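Local coordinates for glycoside hydrolase family 16 protein (Bacteroides ovatus, PDB 7KR6), which probably hydrolyses mixed-linkage beta-glucans as a retaining endo-glucanase, passing through a covalent glycosyl-enzyme intermediate, at residues A[41-45]-A[80-84]; A[112-118]-A[264-270]; A[144-150]-A[164-170]; A[203-208]-A[228-232]. The protein carries 1 engineered substitution. One frame throughout, in Å; residues are numbered along the deposited sequence.

The four contacts illustrate how a GH16 beta-jelly roll is tied together by strand pairing and by the loops at its rims. Along the chain, interaction 1 comes first and is complete before interaction 2 begins; the segments 112-118 and 264-270 of interaction 2 then enclose interactions 3 and 4, which follow one another. Interactions 1 and 2 have centres about 10 Å apart and meet where strand 80-90 neighbours strand 261-271. Interactions 2 and 3, and likewise 3 and 4, have centres about 15 Å apart yet touch, through L118 on M150 and through F228 on I145 and I169. Interaction 3 holds the covalently bound sugar, and side-chain packing joins it directly to interactions 2 and 4.

Interaction 1: A[41-45]-A[80-84]; sequences DFNFF and KSVLI
This is a loop-on-strand contact at the rim of the beta-jelly roll, in which F42 and its neighbours fold over the start of strand 80-90. Its apolar half is a CH-pi contact: L83 CB sits over the centre of the F42 ring, 3.7 Å from the centroid and 13° off the ring normal. Beyond it, L83 CD2 approaches F42 CZ at 4.1 Å, while L83 CD1 comes to the edge of the F45 ring, 4.2 Å from F45 CD1. With L83 CG opposite its backbone N (chi1 175°), a chi2 of 72° parts the two methyls between the two phenylalanines.

The polar half lies at S81. Its OG donates to F42 O over 2.8 Å, in the carbonyl plane and on a lone pair. A water donates to N43 O at 2.6 Å and reaches S81 OG by a weak bond. Thus F42 is gripped on both its ring and its carbonyl.

Around this pair, D40 receives the F42 backbone N-H, W50 meets the F42 ring, K52 forms a cation-pi contact with F45, and strands 72-77 and 93-107 supply V72, V74 and I99 beside L83 and F45.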
# COMPACT_ATOMS: atom_id res chain seq x y z
N ASP A 41 -8.77 31.80 -2.81
CA ASP A 41 -8.64 31.90 -4.29
C ASP A 41 -7.17 32.12 -4.66
O ASP A 41 -6.91 32.22 -5.85
CB ASP A 41 -9.48 33.05 -4.86
CG ASP A 41 -10.94 32.69 -5.04
OD1 ASP A 41 -11.21 31.63 -5.57
OD2 ASP A 41 -11.80 33.46 -4.57
N PHE A 42 -6.25 32.28 -3.71
CA PHE A 42 -4.81 32.47 -3.96
C PHE A 42 -4.57 33.69 -4.86
O PHE A 42 -3.74 33.62 -5.75
CB PHE A 42 -4.23 31.16 -4.54
CG PHE A 42 -4.20 30.08 -3.49
CD1 PHE A 42 -3.39 30.20 -2.36
CD2 PHE A 42 -4.91 28.92 -3.66
CE1 PHE A 42 -3.40 29.22 -1.37
CE2 PHE A 42 -4.91 27.95 -2.67
CZ PHE A 42 -4.15 28.09 -1.54
N ASN A 43 -5.20 34.82 -4.54
CA ASN A 43 -4.83 36.11 -5.17
C ASN A 43 -3.55 36.63 -4.52
O ASN A 43 -2.90 37.52 -5.07
CB ASN A 43 -5.96 37.10 -5.04
CG ASN A 43 -7.14 36.72 -5.89
OD1 ASN A 43 -6.98 36.26 -7.02
ND2 ASN A 43 -8.33 36.88 -5.37
N PHE A 44 -3.23 36.12 -3.33
CA PHE A 44 -2.00 36.41 -2.58
C PHE A 44 -1.77 35.26 -1.60
O PHE A 44 -2.69 34.45 -1.40
CB PHE A 44 -2.09 37.76 -1.84
CG PHE A 44 -3.07 37.81 -0.71
CD1 PHE A 44 -4.41 37.89 -0.99
CD2 PHE A 44 -2.65 37.79 0.61
CE1 PHE A 44 -5.36 37.93 0.02
CE2 PHE A 44 -3.60 37.77 1.63
CZ PHE A 44 -4.94 37.87 1.32
N PHE A 45 -0.56 35.22 -1.07
CA PHE A 45 -0.15 34.23 -0.04
C PHE A 45 -0.53 34.81 1.31
O PHE A 45 0.13 35.74 1.83
CB PHE A 45 1.33 33.92 -0.11
CG PHE A 45 1.69 32.76 0.78
CD1 PHE A 45 1.39 31.47 0.37
CD2 PHE A 45 2.23 32.96 2.04
CE1 PHE A 45 1.70 30.40 1.18
CE2 PHE A 45 2.50 31.88 2.86
CZ PHE A 45 2.24 30.60 2.42
N LYS A 80 -5.62 33.08 -14.49
CA LYS A 80 -5.86 32.60 -13.11
C LYS A 80 -4.77 33.14 -12.18
O LYS A 80 -3.64 33.31 -12.63
CB LYS A 80 -5.82 31.08 -13.06
CG LYS A 80 -6.94 30.36 -13.78
CD LYS A 80 -6.82 28.84 -13.70
CE LYS A 80 -7.89 28.09 -14.44
NZ LYS A 80 -7.77 28.26 -15.90
N SER A 81 -5.12 33.36 -10.91
CA SER A 81 -4.16 33.59 -9.81
C SER A 81 -4.11 32.31 -9.00
O SER A 81 -5.16 31.84 -8.60
CB SER A 81 -4.47 34.79 -8.92
OG SER A 81 -3.32 35.09 -8.12
N VAL A 82 -2.92 31.77 -8.84
CA VAL A 82 -2.77 30.38 -8.29
C VAL A 82 -1.62 30.33 -7.29
O VAL A 82 -0.61 31.07 -7.38
CB VAL A 82 -2.54 29.37 -9.44
CG1 VAL A 82 -3.67 29.45 -10.43
CG2 VAL A 82 -1.21 29.58 -10.10
N LEU A 83 -1.70 29.39 -6.38
CA LEU A 83 -0.54 28.98 -5.57
C LEU A 83 0.39 28.13 -6.47
O LEU A 83 -0.09 27.20 -7.12
CB LEU A 83 -1.02 28.19 -4.34
CG LEU A 83 0.08 27.59 -3.46
CD1 LEU A 83 0.81 28.66 -2.67
CD2 LEU A 83 -0.54 26.53 -2.54
N ILE A 84 1.69 28.39 -6.41
CA ILE A 84 2.70 27.67 -7.24
C ILE A 84 3.71 27.02 -6.32
O ILE A 84 4.44 27.69 -5.58
CB ILE A 84 3.38 28.61 -8.26
CG1 ILE A 84 2.37 29.42 -9.05
CG2 ILE A 84 4.29 27.82 -9.18
CD1 ILE A 84 3.01 30.51 -9.88
O HOH W 1 -2.63 38.34 -7.47

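Interaction 2: A[112-118]-A[264-270]; sequences IEASIKL and MYIDWVK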
# COMPACT_ATOMS: atom_id res chain seq x y z
N ILE A 112 -14.14 19.33 1.74
CA ILE A 112 -13.05 20.20 1.30
C ILE A 112 -12.77 19.87 -0.18
O ILE A 112 -12.90 18.67 -0.58
CB ILE A 112 -11.78 20.10 2.16
CG1 ILE A 112 -10.69 21.04 1.64
CG2 ILE A 112 -11.37 18.65 2.29
CD1 ILE A 112 -9.48 21.12 2.49
N GLU A 113 -12.55 20.90 -0.98
CA GLU A 113 -12.26 20.76 -2.42
C GLU A 113 -11.10 21.69 -2.79
O GLU A 113 -10.98 22.80 -2.24
CB GLU A 113 -13.45 21.14 -3.29
CG GLU A 113 -14.67 20.32 -3.00
CD GLU A 113 -15.76 20.47 -4.03
OE1 GLU A 113 -16.20 21.63 -4.21
OE2 GLU A 113 -16.13 19.47 -4.66
N ALA A 114 -10.27 21.23 -3.72
CA ALA A 114 -9.22 22.07 -4.30
C ALA A 114 -9.14 21.78 -5.80
O ALA A 114 -9.34 20.62 -6.19
CB ALA A 114 -7.91 21.85 -3.63
N SER A 115 -8.80 22.81 -6.55
CA SER A 115 -8.59 22.76 -8.01
C SER A 115 -7.08 22.82 -8.27
O SER A 115 -6.40 23.81 -7.88
CB SER A 115 -9.33 23.87 -8.72
OG SER A 115 -9.09 23.86 -10.12
N ILE A 116 -6.55 21.74 -8.86
CA ILE A 116 -5.09 21.51 -8.95
C ILE A 116 -4.74 21.10 -10.37
O ILE A 116 -5.38 20.18 -10.92
CB ILE A 116 -4.64 20.43 -7.95
CG1 ILE A 116 -5.10 20.75 -6.52
CG2 ILE A 116 -3.15 20.24 -7.99
CD1 ILE A 116 -4.78 19.66 -5.51
N LYS A 117 -3.66 21.70 -10.85
CA LYS A 117 -2.98 21.34 -12.10
C LYS A 117 -1.65 20.71 -11.72
O LYS A 117 -0.86 21.33 -11.02
CB LYS A 117 -2.79 22.56 -12.99
CG LYS A 117 -2.15 22.19 -14.33
CD LYS A 117 -2.37 23.27 -15.36
CE LYS A 117 -1.12 24.04 -15.64
NZ LYS A 117 -1.43 25.26 -16.42
N LEU A 118 -1.41 19.51 -12.23
CA LEU A 118 -0.27 18.67 -11.82
C LEU A 118 0.70 18.59 -12.99
O LEU A 118 0.29 18.48 -14.14
CB LEU A 118 -0.77 17.27 -11.43
CG LEU A 118 -1.56 17.20 -10.14
CD1 LEU A 118 -2.12 15.80 -9.91
CD2 LEU A 118 -0.71 17.69 -8.97
N MET A 264 3.61 22.71 -9.66
CA MET A 264 2.26 22.25 -9.29
C MET A 264 1.46 23.52 -8.95
O MET A 264 2.00 24.36 -8.25
CB MET A 264 2.38 21.33 -8.08
CG MET A 264 1.11 21.02 -7.38
SD MET A 264 1.50 19.91 -5.98
CE MET A 264 -0.10 19.63 -5.28
N TYR A 265 0.25 23.62 -9.46
CA TYR A 265 -0.60 24.83 -9.34
C TYR A 265 -1.89 24.52 -8.60
O TYR A 265 -2.63 23.56 -8.95
CB TYR A 265 -0.97 25.34 -10.72
CG TYR A 265 0.18 25.65 -11.66
CD1 TYR A 265 0.79 26.89 -11.66
CD2 TYR A 265 0.60 24.72 -12.61
CE1 TYR A 265 1.81 27.18 -12.54
CE2 TYR A 265 1.62 25.01 -13.49
CZ TYR A 265 2.20 26.26 -13.50
OH TYR A 265 3.21 26.55 -14.37
N ILE A 266 -2.24 25.35 -7.60
CA ILE A 266 -3.53 25.25 -6.87
C ILE A 266 -4.29 26.57 -7.10
O ILE A 266 -3.80 27.62 -6.67
CB ILE A 266 -3.36 24.92 -5.38
CG1 ILE A 266 -2.54 23.64 -5.13
CG2 ILE A 266 -4.71 24.76 -4.73
CD1 ILE A 266 -1.04 23.81 -5.14
N ASP A 267 -5.39 26.48 -7.82
CA ASP A 267 -6.17 27.69 -8.21
C ASP A 267 -6.96 28.16 -7.00
O ASP A 267 -7.12 29.40 -6.82
CB ASP A 267 -7.14 27.38 -9.34
CG ASP A 267 -7.77 28.60 -9.99
OD1 ASP A 267 -7.37 29.72 -9.61
OD2 ASP A 267 -8.62 28.41 -10.87
N TRP A 268 -7.44 27.23 -6.20
CA TRP A 268 -8.32 27.56 -5.05
C TRP A 268 -8.49 26.32 -4.19
O TRP A 268 -8.27 25.19 -4.65
CB TRP A 268 -9.69 28.12 -5.49
CG TRP A 268 -10.47 27.32 -6.48
CD1 TRP A 268 -10.61 27.60 -7.82
CD2 TRP A 268 -11.26 26.14 -6.25
NE1 TRP A 268 -11.43 26.69 -8.41
CE2 TRP A 268 -11.87 25.80 -7.47
CE3 TRP A 268 -11.54 25.37 -5.12
CZ2 TRP A 268 -12.69 24.69 -7.62
CZ3 TRP A 268 -12.35 24.26 -5.27
CH2 TRP A 268 -12.91 23.93 -6.50
N VAL A 269 -8.80 26.56 -2.93
CA VAL A 269 -9.22 25.51 -1.98
C VAL A 269 -10.41 26.09 -1.22
O VAL A 269 -10.43 27.30 -0.94
CB VAL A 269 -8.06 25.03 -1.09
CG1 VAL A 269 -7.36 26.14 -0.34
CG2 VAL A 269 -8.51 23.91 -0.14
N LYS A 270 -11.39 25.26 -0.97
CA LYS A 270 -12.57 25.72 -0.20
C LYS A 270 -13.07 24.64 0.74
O LYS A 270 -12.99 23.44 0.44
CB LYS A 270 -13.63 26.28 -1.15
CG LYS A 270 -14.32 25.28 -2.03
CD LYS A 270 -15.32 25.93 -2.96
CE LYS A 270 -15.97 24.95 -3.90
NZ LYS A 270 -16.45 25.62 -5.13
O HOH W 2 -9.54 26.00 -11.68
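E113 and K270 begin an antiparallel ladder that joins strands 112-117 and 261-271 of the jelly roll. Paired backbone bonds link E113 with K270 and K117 with Y265. Between them the register slips: S115 O accepts from D267 N while S115 N donates to W268 O, a beta bulge with D267 and W268 opposite one residue.

Aromatic contacts occupy the face carrying E113, S115 and K117. W268 CG is wedged between its own backbone N and carbonyl carbon (chi1 53°), which lays the indole back across the partner strand. S115 CB then lies 3.4 Å above the indole plane, displaced toward the rim, and E113 CB comes to the ring edge. K117 runs alongside Y265, with CE 3.5 Å from Y265 CD2, before its NZ forms a salt bridge with D77.

Between the side chains, polar contacts are indirect. One water joins S115 OG and D267 OD2, 2.7 Å from each. E113 OE1 stays 4.1 Å from K270 NZ, beyond a salt bridge, while OE2 bonds S200 OG.

Apolar packing fills the opposite face. I116 CG1 meets I266 CG1 at 4.1 Å, and A114 lies beside V269; F236 covers this side.

The chemistry is therefore divided: a greasy interior face, and one where S115 CB covers the indole while E113 and K117 send charged ends to partners outside the pair.

Interaction 3: A[144-150]-A[164-170]; sequences EIDIMAM and QVNTAIH. Engineered in segment 144-150: A149 (natural residue Glu). With G2F (2-deoxy-2-fluoro-alpha-D-glucopyranose), chain C.
H170 presents one ring face to the fluorine of the bound 2-fluoroglucosyl group and lies alongside E144 on the neighbouring antiparallel strand. Atom F2 stands 3.3 Å above the imidazole plane, over its centre. E144 OE2 comes within 3.2 Å of H170 CD2, the carboxylate and ring planes turned 69° apart, while E144 OE1 is covalently joined to the sugar's C1 at 1.4 Å. H170 ND1 is hydrogen-bonded to H178, which helps set the ring's rotation. A water 3.0 Å from the other ring nitrogen, H170 NE2, donates to D146 OD2.

The backbone ladder holds this arrangement: E144 pairs with H170 and D146 with A168. I147 and M148 both face F129 of strand 125-133, a classic beta bulge, and against 164-170 the register moves by one before A149 pairs with N166. Beside the bulge, T167 OG1 points opposite its own backbone N (chi1 -178°) and donates to D146 O at 2.8 Å; that carbonyl also accepts from A168 N, so two donors grip it.

The sequence around these residues matches the GH16 ExDxxE motif, whose last position, A149, is an engineered substitution for the natural glutamate. The covalent bond identifies E144 as the nucleophile, and the trapped ester is what a retaining mechanism predicts, with fluorine at C2 and the missing glutamate both probably slowing its turnover.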
# COMPACT_ATOMS: atom_id res chain seq x y z
N GLU A 144 -3.63 11.21 9.61
CA GLU A 144 -3.31 11.77 8.30
C GLU A 144 -4.35 11.26 7.30
O GLU A 144 -4.66 10.01 7.29
CB GLU A 144 -1.91 11.36 7.86
CG GLU A 144 -1.33 12.19 6.75
CD GLU A 144 -0.94 11.42 5.51
OE1 GLU A 144 0.25 11.49 5.12
OE2 GLU A 144 -1.80 10.67 4.98
N ILE A 145 -4.87 12.17 6.50
CA ILE A 145 -5.73 11.84 5.33
C ILE A 145 -4.98 12.30 4.10
O ILE A 145 -4.73 13.49 3.96
CB ILE A 145 -7.12 12.49 5.39
CG1 ILE A 145 -7.82 12.22 6.72
CG2 ILE A 145 -7.92 12.00 4.21
CD1 ILE A 145 -9.03 13.08 6.90
N ASP A 146 -4.60 11.34 3.26
CA ASP A 146 -3.97 11.63 1.96
C ASP A 146 -5.11 11.63 0.96
O ASP A 146 -5.51 10.57 0.51
CB ASP A 146 -2.83 10.68 1.70
CG ASP A 146 -1.99 11.03 0.51
OD1 ASP A 146 -2.10 12.20 0.03
OD2 ASP A 146 -1.15 10.11 0.19
N ILE A 147 -5.61 12.82 0.61
CA ILE A 147 -6.80 12.93 -0.26
C ILE A 147 -6.39 12.46 -1.66
O ILE A 147 -7.07 11.62 -2.26
CB ILE A 147 -7.37 14.36 -0.30
CG1 ILE A 147 -7.87 14.80 1.08
CG2 ILE A 147 -8.48 14.45 -1.33
CD1 ILE A 147 -8.18 16.26 1.16
N MET A 148 -5.28 12.99 -2.13
CA MET A 148 -4.74 12.59 -3.45
C MET A 148 -3.23 12.65 -3.37
O MET A 148 -2.68 13.60 -2.83
CB MET A 148 -5.27 13.56 -4.51
CG MET A 148 -4.66 13.45 -5.93
SD MET A 148 -3.03 14.19 -6.14
CE MET A 148 -3.41 15.95 -6.06
N ALA A 149 -2.59 11.65 -3.95
CA ALA A 149 -1.18 11.67 -4.30
C ALA A 149 -1.04 11.00 -5.66
O ALA A 149 -1.80 10.08 -5.96
CB ALA A 149 -0.37 10.95 -3.28
N MET A 150 -0.11 11.50 -6.45
CA MET A 150 0.29 10.78 -7.69
C MET A 150 1.79 10.56 -7.64
O MET A 150 2.50 11.16 -6.80
CB MET A 150 -0.10 11.56 -8.94
CG MET A 150 -1.59 11.75 -9.02
SD MET A 150 -2.21 12.35 -10.60
CE MET A 150 -2.22 10.80 -11.51
N GLN A 164 -2.86 7.28 -12.44
CA GLN A 164 -2.87 6.45 -11.21
C GLN A 164 -2.86 7.35 -9.97
O GLN A 164 -1.84 8.05 -9.71
CB GLN A 164 -1.72 5.46 -11.17
CG GLN A 164 -1.89 4.54 -9.99
CD GLN A 164 -0.72 3.61 -9.86
OE1 GLN A 164 -0.51 2.76 -10.72
NE2 GLN A 164 0.04 3.84 -8.81
N VAL A 165 -3.93 7.26 -9.20
CA VAL A 165 -4.08 8.06 -7.97
C VAL A 165 -4.02 7.12 -6.77
O VAL A 165 -4.61 6.03 -6.81
CB VAL A 165 -5.39 8.85 -7.97
CG1 VAL A 165 -5.56 9.59 -6.66
CG2 VAL A 165 -5.45 9.81 -9.13
N ASN A 166 -3.40 7.61 -5.72
CA ASN A 166 -3.29 6.92 -4.43
C ASN A 166 -4.03 7.76 -3.40
O ASN A 166 -3.88 8.98 -3.43
CB ASN A 166 -1.81 6.74 -4.11
CG ASN A 166 -1.27 5.49 -4.78
OD1 ASN A 166 -1.02 5.46 -6.01
ND2 ASN A 166 -1.14 4.44 -3.99
N THR A 167 -4.82 7.14 -2.58
CA THR A 167 -5.44 7.83 -1.42
C THR A 167 -5.18 6.94 -0.20
O THR A 167 -5.09 5.70 -0.35
CB THR A 167 -6.90 8.13 -1.72
OG1 THR A 167 -7.44 8.85 -0.60
CG2 THR A 167 -7.71 6.87 -1.92
N ALA A 168 -5.08 7.51 0.99
CA ALA A 168 -4.65 6.74 2.15
C ALA A 168 -5.09 7.42 3.45
O ALA A 168 -5.25 8.65 3.46
CB ALA A 168 -3.16 6.52 2.20
N ILE A 169 -5.18 6.62 4.50
CA ILE A 169 -5.25 7.16 5.88
C ILE A 169 -4.15 6.50 6.69
O ILE A 169 -3.88 5.29 6.53
CB ILE A 169 -6.65 7.05 6.54
CG1 ILE A 169 -7.23 5.63 6.51
CG2 ILE A 169 -7.63 8.05 5.93
CD1 ILE A 169 -8.52 5.48 7.31
N HIS A 170 -3.54 7.26 7.59
CA HIS A 170 -2.51 6.79 8.53
C HIS A 170 -2.93 7.20 9.95
O HIS A 170 -3.42 8.30 10.13
CB HIS A 170 -1.16 7.41 8.20
CG HIS A 170 -0.66 7.15 6.83
ND1 HIS A 170 0.43 6.32 6.59
CD2 HIS A 170 -1.05 7.65 5.65
CE1 HIS A 170 0.67 6.34 5.30
NE2 HIS A 170 -0.21 7.14 4.69
C1 G2F C . 0.77 10.68 4.07
C2 G2F C . 2.09 10.19 4.56
C3 G2F C . 3.11 11.31 4.63
C4 G2F C . 3.25 11.89 3.24
C5 G2F C . 1.85 12.43 2.84
C6 G2F C . 1.75 13.15 1.52
O3 G2F C . 4.34 10.81 5.14
O4 G2F C . 4.29 12.93 3.30
O5 G2F C . 0.85 11.40 2.82
O6 G2F C . 2.36 12.33 0.45
F2 G2F C . 1.88 9.51 5.80
O HOH W 3 0.09 7.88 1.77

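Interaction 4: A[203-208]-A[228-232]; sequences WDENNL and FHDNF
W203, at the rim of the jelly roll, turns the edge of its six-membered ring toward the face of F232, an offset edge-to-face pair with centroids 5.4 Å apart and planes at 83°. The closest atoms are W203 CH2 and F232 CD1, 3.7 Å apart. Along the indole edge lie two backbone oxygens, F228 O and D230 O; the latter also lies in plane at the edge of the F232 ring. Here the hairpin of strands 197-203 and 207-212 turns beside the loop that leads into strand 232-240.

W203 CG is placed opposite the backbone N (chi1 177°), carrying the indole across to that loop, where NE1 donates to F228 O over 2.9 Å. The oxygen is almost in the indole plane, although the donor is tilted from the carbonyl plane. This bond helps fix the rotation of the ring and answers its buried N-H.

Deeper in, L208 CD1 touches F228 CD1 at 4.3 Å, and both residues rest on I145 and I169; Y109 and F107 add rings round W203. Outermost, H229 ND1 bonds Y109 OH and NE2 bonds I222 O, while H229 CE1 lies 3.2 Å from E205 O.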
# COMPACT_ATOMS: atom_id res chain seq x y z
N TRP A 203 -16.54 14.19 4.42
CA TRP A 203 -16.11 13.71 5.74
C TRP A 203 -17.32 13.84 6.68
O TRP A 203 -17.85 14.96 6.79
CB TRP A 203 -14.94 14.55 6.21
CG TRP A 203 -14.39 14.25 7.56
CD1 TRP A 203 -14.58 13.18 8.38
CD2 TRP A 203 -13.45 15.11 8.22
NE1 TRP A 203 -13.78 13.29 9.48
CE2 TRP A 203 -13.11 14.48 9.43
CE3 TRP A 203 -12.87 16.33 7.88
CZ2 TRP A 203 -12.19 15.06 10.31
CZ3 TRP A 203 -11.97 16.91 8.76
CH2 TRP A 203 -11.63 16.27 9.96
N ASP A 204 -17.76 12.71 7.21
CA ASP A 204 -18.79 12.69 8.29
C ASP A 204 -18.34 11.69 9.34
O ASP A 204 -17.24 11.18 9.24
CB ASP A 204 -20.17 12.45 7.71
CG ASP A 204 -20.45 11.05 7.15
OD1 ASP A 204 -19.67 10.13 7.39
OD2 ASP A 204 -21.52 10.89 6.50
N GLU A 205 -19.19 11.39 10.33
CA GLU A 205 -18.77 10.50 11.44
C GLU A 205 -18.53 9.07 10.96
O GLU A 205 -17.91 8.34 11.73
CB GLU A 205 -19.76 10.56 12.61
CG GLU A 205 -21.13 10.03 12.28
CD GLU A 205 -22.16 10.28 13.38
OE1 GLU A 205 -21.77 10.79 14.42
OE2 GLU A 205 -23.33 9.96 13.16
N ASN A 206 -18.99 8.68 9.76
CA ASN A 206 -18.90 7.30 9.27
C ASN A 206 -17.85 7.15 8.17
O ASN A 206 -17.19 6.13 8.15
CB ASN A 206 -20.26 6.81 8.78
CG ASN A 206 -21.23 6.69 9.93
OD1 ASN A 206 -22.33 7.24 9.88
ND2 ASN A 206 -20.78 6.14 11.03
N ASN A 207 -17.75 8.12 7.27
CA ASN A 207 -17.03 7.94 5.98
C ASN A 207 -16.14 9.11 5.61
O ASN A 207 -16.47 10.30 5.82
CB ASN A 207 -18.02 7.71 4.85
CG ASN A 207 -18.86 6.46 5.06
OD1 ASN A 207 -20.10 6.54 5.12
ND2 ASN A 207 -18.22 5.33 5.15
N LEU A 208 -15.00 8.76 5.00
CA LEU A 208 -14.17 9.69 4.21
C LEU A 208 -14.32 9.28 2.75
O LEU A 208 -13.98 8.13 2.45
CB LEU A 208 -12.71 9.54 4.66
CG LEU A 208 -12.41 10.04 6.07
CD1 LEU A 208 -11.00 9.65 6.44
CD2 LEU A 208 -12.59 11.55 6.19
N PHE A 228 -10.10 10.19 13.36
CA PHE A 228 -10.67 11.05 12.29
C PHE A 228 -11.93 11.77 12.71
O PHE A 228 -12.86 11.93 11.92
CB PHE A 228 -10.83 10.19 11.04
CG PHE A 228 -9.49 9.65 10.59
CD1 PHE A 228 -8.61 10.47 9.90
CD2 PHE A 228 -9.11 8.35 10.91
CE1 PHE A 228 -7.35 9.99 9.55
CE2 PHE A 228 -7.84 7.90 10.58
CZ PHE A 228 -6.97 8.72 9.88
N HIS A 229 -11.92 12.32 13.94
CA HIS A 229 -13.14 12.90 14.57
C HIS A 229 -12.79 14.19 15.34
O HIS A 229 -13.54 14.53 16.30
CB HIS A 229 -13.84 11.87 15.44
CG HIS A 229 -14.23 10.67 14.65
ND1 HIS A 229 -15.34 10.63 13.83
CD2 HIS A 229 -13.60 9.50 14.52
CE1 HIS A 229 -15.37 9.45 13.23
NE2 HIS A 229 -14.32 8.73 13.65
N ASP A 230 -11.75 14.88 14.90
CA ASP A 230 -11.29 16.15 15.51
C ASP A 230 -10.84 17.04 14.36
O ASP A 230 -10.74 16.54 13.25
CB ASP A 230 -10.21 15.86 16.56
CG ASP A 230 -10.76 15.16 17.80
OD1 ASP A 230 -11.47 15.83 18.61
OD2 ASP A 230 -10.46 13.98 18.00
N ASN A 231 -10.57 18.32 14.62
CA ASN A 231 -10.07 19.24 13.59
C ASN A 231 -8.81 18.70 12.91
O ASN A 231 -7.85 18.25 13.60
CB ASN A 231 -9.77 20.61 14.17
CG ASN A 231 -11.02 21.32 14.63
OD1 ASN A 231 -12.14 21.01 14.22
ND2 ASN A 231 -10.82 22.27 15.55
N PHE A 232 -8.79 18.89 11.59
CA PHE A 232 -7.61 18.62 10.73
C PHE A 232 -7.28 19.90 9.98
O PHE A 232 -8.21 20.58 9.55
CB PHE A 232 -7.92 17.48 9.77
CG PHE A 232 -7.67 16.08 10.26
CD1 PHE A 232 -8.33 15.57 11.38
CD2 PHE A 232 -6.79 15.23 9.60
CE1 PHE A 232 -8.11 14.27 11.81
CE2 PHE A 232 -6.56 13.95 10.06
CZ PHE A 232 -7.24 13.44 11.13